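Non-sulfated chondroitin lyase E66 (Autographa californica nucleopolyhedrovirus, PDB 3VSN) cleaves non-sulfated chondroitin as a lyase of the occlusion-derived virus envelope and is essential for the oral infectivity of the virus. Local coordinates at residues N486-S489 against F490-R494; V514-T517 against N518-V521; R527-N530 against S531-L535. All blocks are in the same frame, centred on the assembly; numbering follows the deposited sequence.

All three contacts are local and lie in the beta-rich part of the chain, away from the catalytic residues. Contact 1 is a surface contact at the start of helix 490-496; contacts 2 and 3 are partly buried chain reversals. Contacts 1 and 3 touch: the carboxylate of E534, on strand 533-540, reaches the first backbone N-H groups of that helix. Contact 2 stands apart, about 26 Å from contact 1 and 27 Å from contact 3 between centres, beside the seven-stranded sheet that includes strand 550-558. Capping dominates contact 1, a tight turn with a water bridge contact 2, and a side-chain-braced hairpin contact 3.

Contact 1 of 3, residues N486-S489 against F490-R494; sequences NDLS and FEAQR
S489 and A492 meet through a hydrogen bond in which S489 OG accepts from A492 N at 3.1 Å, with an N-H...O angle of 163°. OG sits between the backbone N and the carbonyl carbon of S489 (chi1 76°), which swings it over the first turn of helix 490-496, where A492 N-H has no carbonyl one turn earlier within the helix. The backbone adds the first helical bond, Q493 N to S489 O at 2.9 Å. A second polar grip comes from the side chain of Q493. With CG anti to the carbonyl carbon and the chain extended beyond it, the amide reaches L488, and NE2 comes to 2.9 Å from L488 O. This bond is almost straight (171°) and keeps L488 O close to the amide plane of Q493, although NE2 itself is tilted out of the L488 carbonyl plane. At the other end of the same amide, Q493 OE1 accepts from T505 N, so the flat group is held at both ends and its rotation is fixed.

Apolar contacts are modest. L488 CB lies 4.0 Å from A492 CB and 4.1 Å from Q493 CG, so the leucine packs by the root of its side chain. F490 CB is 3.7 Å from S489 C but directed away from the loop, and the ring is buried against L477 and V536 of the sheet.

Charge completes the helix start. E534 OE1 accepts from F490 N and is also salt-bridged to R479, while OE2 accepts from E491 N; a negative group here probably gains from the helix dipole. With S489 OG on A492 N, the first three helical N-H groups all have acceptors: a serine N-cap, reinforced by a glutamate from strand 533-540, seating helix 490-496 on the four-stranded sheet.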
loop_
_atom_site.group_PDB
_atom_site.type_symbol
_atom_site.label_atom_id
_atom_site.label_comp_id
_atom_site.label_asym_id
_atom_site.label_seq_id
_atom_site.Cartn_x
_atom_site.Cartn_y
_atom_site.Cartn_z
ATOM N N ASN A 486 20.915 4.801 -17.407
ATOM C CA ASN A 486 21.474 5.415 -18.611
ATOM C C ASN A 486 21.175 6.916 -18.731
ATOM O O ASN A 486 21.703 7.585 -19.626
ATOM C CB ASN A 486 21.049 4.647 -19.869
ATOM C CG ASN A 486 21.532 3.202 -19.866
ATOM O OD1 ASN A 486 20.768 2.282 -20.155
ATOM N ND2 ASN A 486 22.800 2.998 -19.528
ATOM N N ASP A 487 20.342 7.430 -17.819
ATOM C CA ASP A 487 20.058 8.865 -17.704
ATOM C C ASP A 487 21.330 9.600 -17.270
ATOM O O ASP A 487 21.996 9.167 -16.331
ATOM C CB ASP A 487 18.969 9.125 -16.639
ATOM C CG ASP A 487 17.727 8.244 -16.808
ATOM O OD1 ASP A 487 17.084 8.320 -17.877
ATOM O OD2 ASP A 487 17.377 7.495 -15.856
ATOM N N LEU A 488 21.668 10.705 -17.936
ATOM C CA LEU A 488 22.753 11.572 -17.453
ATOM C C LEU A 488 22.290 12.303 -16.194
ATOM O O LEU A 488 21.093 12.303 -15.881
ATOM C CB LEU A 488 23.186 12.581 -18.523
ATOM C CG LEU A 488 23.773 12.072 -19.847
ATOM C CD1 LEU A 488 24.132 13.252 -20.740
ATOM C CD2 LEU A 488 24.991 11.184 -19.637
ATOM N N SER A 489 23.222 12.921 -15.468
ATOM C CA SER A 489 22.852 13.688 -14.280
ATOM C C SER A 489 21.869 14.790 -14.676
ATOM O O SER A 489 21.817 15.194 -15.844
ATOM C CB SER A 489 24.078 14.294 -13.597
ATOM O OG SER A 489 24.554 15.420 -14.313
ATOM N N PHE A 490 21.089 15.266 -13.711
ATOM C CA PHE A 490 20.133 16.334 -13.982
ATOM C C PHE A 490 20.835 17.590 -14.502
ATOM O O PHE A 490 20.338 18.246 -15.416
ATOM C CB PHE A 490 19.282 16.656 -12.747
ATOM C CG PHE A 490 18.374 15.531 -12.306
ATOM C CD1 PHE A 490 18.029 14.494 -13.173
ATOM C CD2 PHE A 490 17.836 15.533 -11.023
ATOM C CE1 PHE A 490 17.186 13.472 -12.760
ATOM C CE2 PHE A 490 16.991 14.522 -10.605
ATOM C CZ PHE A 490 16.662 13.489 -11.475
ATOM N N GLU A 491 22.004 17.909 -13.945
ATOM C CA GLU A 491 22.746 19.081 -14.402
ATOM C C GLU A 491 23.257 18.916 -15.836
ATOM O O GLU A 491 23.160 19.848 -16.635
ATOM C CB GLU A 491 23.877 19.447 -13.440
ATOM C CG GLU A 491 24.374 20.874 -13.619
ATOM C CD GLU A 491 24.917 21.486 -12.336
ATOM O OE1 GLU A 491 25.876 20.924 -11.769
ATOM O OE2 GLU A 491 24.398 22.542 -11.902
ATOM N N ALA A 492 23.777 17.734 -16.163
ATOM C CA ALA A 492 24.236 17.447 -17.524
ATOM C C ALA A 492 23.086 17.501 -18.533
ATOM O O ALA A 492 23.248 18.034 -19.630
ATOM C CB ALA A 492 24.946 16.099 -17.584
ATOM N N GLN A 493 21.930 16.957 -18.154
ATOM C CA GLN A 493 20.728 17.030 -18.992
ATOM C C GLN A 493 20.321 18.480 -19.240
ATOM O O GLN A 493 20.006 18.854 -20.368
ATOM C CB GLN A 493 19.560 16.268 -18.357
ATOM C CG GLN A 493 19.678 14.751 -18.415
ATOM C CD GLN A 493 18.400 14.060 -17.978
ATOM O OE1 GLN A 493 17.321 14.339 -18.504
ATOM N NE2 GLN A 493 18.511 13.160 -17.006
ATOM N N ARG A 494 20.336 19.290 -18.182
ATOM C CA ARG A 494 20.027 20.716 -18.286
ATOM C C ARG A 494 20.944 21.419 -19.294
ATOM O O ARG A 494 20.461 22.074 -20.224
ATOM C CB ARG A 494 20.120 21.393 -16.911
ATOM C CG ARG A 494 19.783 22.880 -16.913
ATOM C CD ARG A 494 20.203 23.534 -15.602
ATOM N NE ARG A 494 19.786 24.936 -15.506
ATOM C CZ ARG A 494 18.582 25.340 -15.105
ATOM N NH1 ARG A 494 17.652 24.452 -14.764
ATOM N NH2 ARG A 494 18.301 26.637 -15.044
#

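Contact 2 of 3, residues V514-T517 against N518-V521; sequences VPIT and NINV
I516 and I519 lie side by side and point the same way, CG2 of I516 being 3.8 Å from CD1 of I519. I519 has CG1 anti to its carbonyl carbon and an extended chain (chi2 180°), which brings CD1 alongside the CG2 branch of I516. Their backbones close a type II beta turn, with I519 N donating to I516 O at 3.0 Å. T517 and N518 form the corners, and N518 takes the left-handed conformation this turn needs at its third position. At the open end of the turn, a water accepts from I516 N at 3.0 Å and donates to I519 O at 2.9 Å, joining the two limbs where they spread apart. Farther along, V521 sets its methyls against V514 O, CG1 approaching to 3.6 Å.

The next shell fixes these groups. I516 packs on L456, C553 and A567, I519 touches S551 and R569, and V514 pairs by backbone with C553. On the returning limb N520 O accepts from S551 OG and V521 O from R513 NH1.

The turn thus uses one direct bond and one water bridge, whereas V514 O, buried under V521 without a polar partner, probably carries a desolvation cost.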
loop_
_atom_site.group_PDB
_atom_site.type_symbol
_atom_site.label_atom_id
_atom_site.label_comp_id
_atom_site.label_asym_id
_atom_site.label_seq_id
_atom_site.Cartn_x
_atom_site.Cartn_y
_atom_site.Cartn_z
ATOM N N VAL A 514 4.763 23.718 -15.709
ATOM C CA VAL A 514 3.486 24.114 -16.307
ATOM C C VAL A 514 3.170 25.561 -15.910
ATOM O O VAL A 514 2.754 25.817 -14.776
ATOM C CB VAL A 514 2.326 23.168 -15.902
ATOM C CG1 VAL A 514 1.010 23.626 -16.520
ATOM C CG2 VAL A 514 2.629 21.732 -16.313
ATOM N N PRO A 515 3.392 26.518 -16.835
ATOM C CA PRO A 515 3.042 27.894 -16.491
ATOM C C PRO A 515 1.532 28.093 -16.478
ATOM O O PRO A 515 0.806 27.421 -17.219
ATOM C CB PRO A 515 3.684 28.719 -17.612
ATOM C CG PRO A 515 3.780 27.778 -18.770
ATOM C CD PRO A 515 4.019 26.417 -18.168
ATOM N N ILE A 516 1.069 28.982 -15.607
ATOM C CA ILE A 516 -0.330 29.389 -15.580
ATOM C C ILE A 516 -0.337 30.904 -15.448
ATOM O O ILE A 516 0.142 31.449 -14.459
ATOM C CB ILE A 516 -1.116 28.765 -14.401
ATOM C CG1 ILE A 516 -0.976 27.232 -14.386
ATOM C CG2 ILE A 516 -2.585 29.181 -14.472
ATOM C CD1 ILE A 516 -1.642 26.544 -13.209
ATOM N N THR A 517 -0.871 31.585 -16.455
ATOM C CA THR A 517 -0.902 33.044 -16.437
ATOM C C THR A 517 -1.609 33.524 -15.170
ATOM O O THR A 517 -2.663 32.998 -14.801
ATOM C CB THR A 517 -1.565 33.609 -17.704
ATOM O OG1 THR A 517 -0.971 32.994 -18.855
ATOM C CG2 THR A 517 -1.381 35.129 -17.790
ATOM N N ASN A 518 -0.987 34.489 -14.493
ATOM C CA ASN A 518 -1.496 35.080 -13.249
ATOM C C ASN A 518 -1.266 34.248 -11.980
ATOM O O ASN A 518 -1.773 34.593 -10.914
ATOM C CB ASN A 518 -2.973 35.499 -13.383
ATOM C CG ASN A 518 -3.184 36.541 -14.463
ATOM O OD1 ASN A 518 -4.017 36.369 -15.357
ATOM N ND2 ASN A 518 -2.420 37.622 -14.396
ATOM N N ILE A 519 -0.504 33.162 -12.107
ATOM C CA ILE A 519 -0.040 32.372 -10.962
ATOM C C ILE A 519 1.482 32.287 -11.051
ATOM O O ILE A 519 2.028 32.016 -12.120
ATOM C CB ILE A 519 -0.653 30.952 -10.954
ATOM C CG1 ILE A 519 -2.169 31.035 -10.732
ATOM C CG2 ILE A 519 0.014 30.068 -9.899
ATOM C CD1 ILE A 519 -2.872 29.697 -10.709
ATOM N N ASN A 520 2.167 32.527 -9.939
ATOM C CA ASN A 520 3.621 32.415 -9.932
ATOM C C ASN A 520 4.085 30.960 -9.980
ATOM O O ASN A 520 3.797 30.175 -9.076
ATOM C CB ASN A 520 4.238 33.126 -8.727
ATOM C CG ASN A 520 5.742 33.239 -8.839
ATOM O OD1 ASN A 520 6.480 32.491 -8.202
ATOM N ND2 ASN A 520 6.210 34.143 -9.697
ATOM N N VAL A 521 4.786 30.607 -11.052
ATOM C CA VAL A 521 5.343 29.267 -11.204
ATOM C C VAL A 521 6.838 29.415 -11.454
ATOM O O VAL A 521 7.245 29.855 -12.535
ATOM C CB VAL A 521 4.681 28.485 -12.365
ATOM C CG1 VAL A 521 5.269 27.080 -12.479
ATOM C CG2 VAL A 521 3.173 28.408 -12.176
HETATM O O HOH W 1 3.099 30.971 -14.605
#

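Contact 3 of 3, residues R527-N530 against S531-L535; sequences RSPN and SSVEL
N530 bends back over the turn it begins, reaching S532 and V533. CB sits beside the peptide bond to S531, and CG stands 3.8 Å from S532 N. CG lies between the backbone N and the carbonyl carbon (chi1 60°), folding the amide inward over the turn. At the tip, OD1 accepts from S532 N at 2.8 Å, the donor tilted 26° from the carbonyl plane, and also rests 3.5 Å from CG2 of V533. ND2 donates to N381 O, leaving the amide little freedom to flip.

Beside N530 in the chain, P529 crosses V533 at about a right angle, CG to CG1 at 3.7 Å, and its CD meets CG of L535 at 3.8 Å. R527 and L535 close the strands with two backbone bonds, R527 N to L535 O at 3.1 Å and L535 N to R527 O at 2.8 Å. The R527 side chain runs beside L535, and its NE forms a salt bridge with E537. V533 O, with P529 CD 3.3 Å away, accepts from a water weakly bonded to S528 OG.

The result is a beta hairpin of strands 525-530 and 533-540, whose type I turn from N530 to V533 carries an Asx turn at N530.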
loop_
_atom_site.group_PDB
_atom_site.type_symbol
_atom_site.label_atom_id
_atom_site.label_comp_id
_atom_site.label_asym_id
_atom_site.label_seq_id
_atom_site.Cartn_x
_atom_site.Cartn_y
_atom_site.Cartn_z
ATOM N N ARG A 527 19.643 20.937 -7.883
ATOM C CA ARG A 527 20.387 21.031 -6.628
ATOM C C ARG A 527 20.553 19.655 -5.986
ATOM O O ARG A 527 19.675 18.801 -6.121
ATOM C CB ARG A 527 19.660 21.972 -5.660
ATOM C CG ARG A 527 20.397 22.261 -4.361
ATOM C CD ARG A 527 19.597 23.217 -3.488
ATOM N NE ARG A 527 18.317 22.634 -3.089
ATOM C CZ ARG A 527 18.129 21.888 -2.004
ATOM N NH1 ARG A 527 19.137 21.622 -1.179
ATOM N NH2 ARG A 527 16.925 21.399 -1.744
ATOM N N SER A 528 21.681 19.456 -5.300
ATOM C CA SER A 528 21.920 18.251 -4.496
ATOM C C SER A 528 21.815 18.564 -2.997
ATOM O O SER A 528 22.666 19.275 -2.455
ATOM C CB SER A 528 23.295 17.651 -4.810
ATOM O OG SER A 528 23.363 17.218 -6.156
ATOM N N PRO A 529 20.773 18.036 -2.321
ATOM C CA PRO A 529 20.569 18.311 -0.891
ATOM C C PRO A 529 21.526 17.552 0.033
ATOM O O PRO A 529 21.743 17.970 1.171
ATOM C CB PRO A 529 19.132 17.845 -0.649
ATOM C CG PRO A 529 18.913 16.780 -1.674
ATOM C CD PRO A 529 19.687 17.210 -2.885
ATOM N N ASN A 530 22.055 16.432 -0.452
ATOM C CA ASN A 530 23.070 15.649 0.247
ATOM C C ASN A 530 23.833 14.813 -0.781
ATOM O O ASN A 530 23.572 14.918 -1.985
ATOM C CB ASN A 530 22.453 14.779 1.365
ATOM C CG ASN A 530 21.429 13.776 0.848
ATOM O OD1 ASN A 530 21.617 13.153 -0.196
ATOM N ND2 ASN A 530 20.346 13.600 1.599
ATOM N N SER A 531 24.759 13.979 -0.316
ATOM C CA SER A 531 25.617 13.214 -1.220
ATOM C C SER A 531 24.918 12.022 -1.894
ATOM O O SER A 531 25.518 11.352 -2.736
ATOM C CB SER A 531 26.872 12.742 -0.480
ATOM O OG SER A 531 26.519 11.904 0.605
ATOM N N SER A 532 23.660 11.769 -1.535
ATOM C CA SER A 532 22.921 10.612 -2.048
ATOM C C SER A 532 21.801 10.987 -3.022
ATOM O O SER A 532 21.187 10.106 -3.631
ATOM C CB SER A 532 22.313 9.817 -0.884
ATOM O OG SER A 532 23.304 9.389 0.033
ATOM N N VAL A 533 21.531 12.285 -3.157
ATOM C CA VAL A 533 20.336 12.758 -3.861
ATOM C C VAL A 533 20.626 13.930 -4.807
ATOM O O VAL A 533 21.410 14.824 -4.477
ATOM C CB VAL A 533 19.238 13.170 -2.848
ATOM C CG1 VAL A 533 18.012 13.739 -3.553
ATOM C CG2 VAL A 533 18.832 11.985 -1.981
ATOM N N GLU A 534 19.994 13.908 -5.983
ATOM C CA GLU A 534 19.941 15.070 -6.877
ATOM C C GLU A 534 18.473 15.421 -7.158
ATOM O O GLU A 534 17.628 14.526 -7.299
ATOM C CB GLU A 534 20.697 14.804 -8.187
ATOM C CG GLU A 534 20.999 16.057 -9.005
ATOM C CD GLU A 534 21.598 15.767 -10.378
ATOM O OE1 GLU A 534 21.435 14.634 -10.895
ATOM O OE2 GLU A 534 22.225 16.689 -10.957
ATOM N N LEU A 535 18.179 16.718 -7.234
ATOM C CA LEU A 535 16.807 17.195 -7.415
ATOM C C LEU A 535 16.649 18.144 -8.588
ATOM O O LEU A 535 17.567 18.892 -8.927
ATOM C CB LEU A 535 16.324 17.940 -6.163
ATOM C CG LEU A 535 16.403 17.312 -4.772
ATOM C CD1 LEU A 535 16.086 18.371 -3.724
ATOM C CD2 LEU A 535 15.454 16.126 -4.643
HETATM O O HOH W 2 24.318 14.260 -4.811
#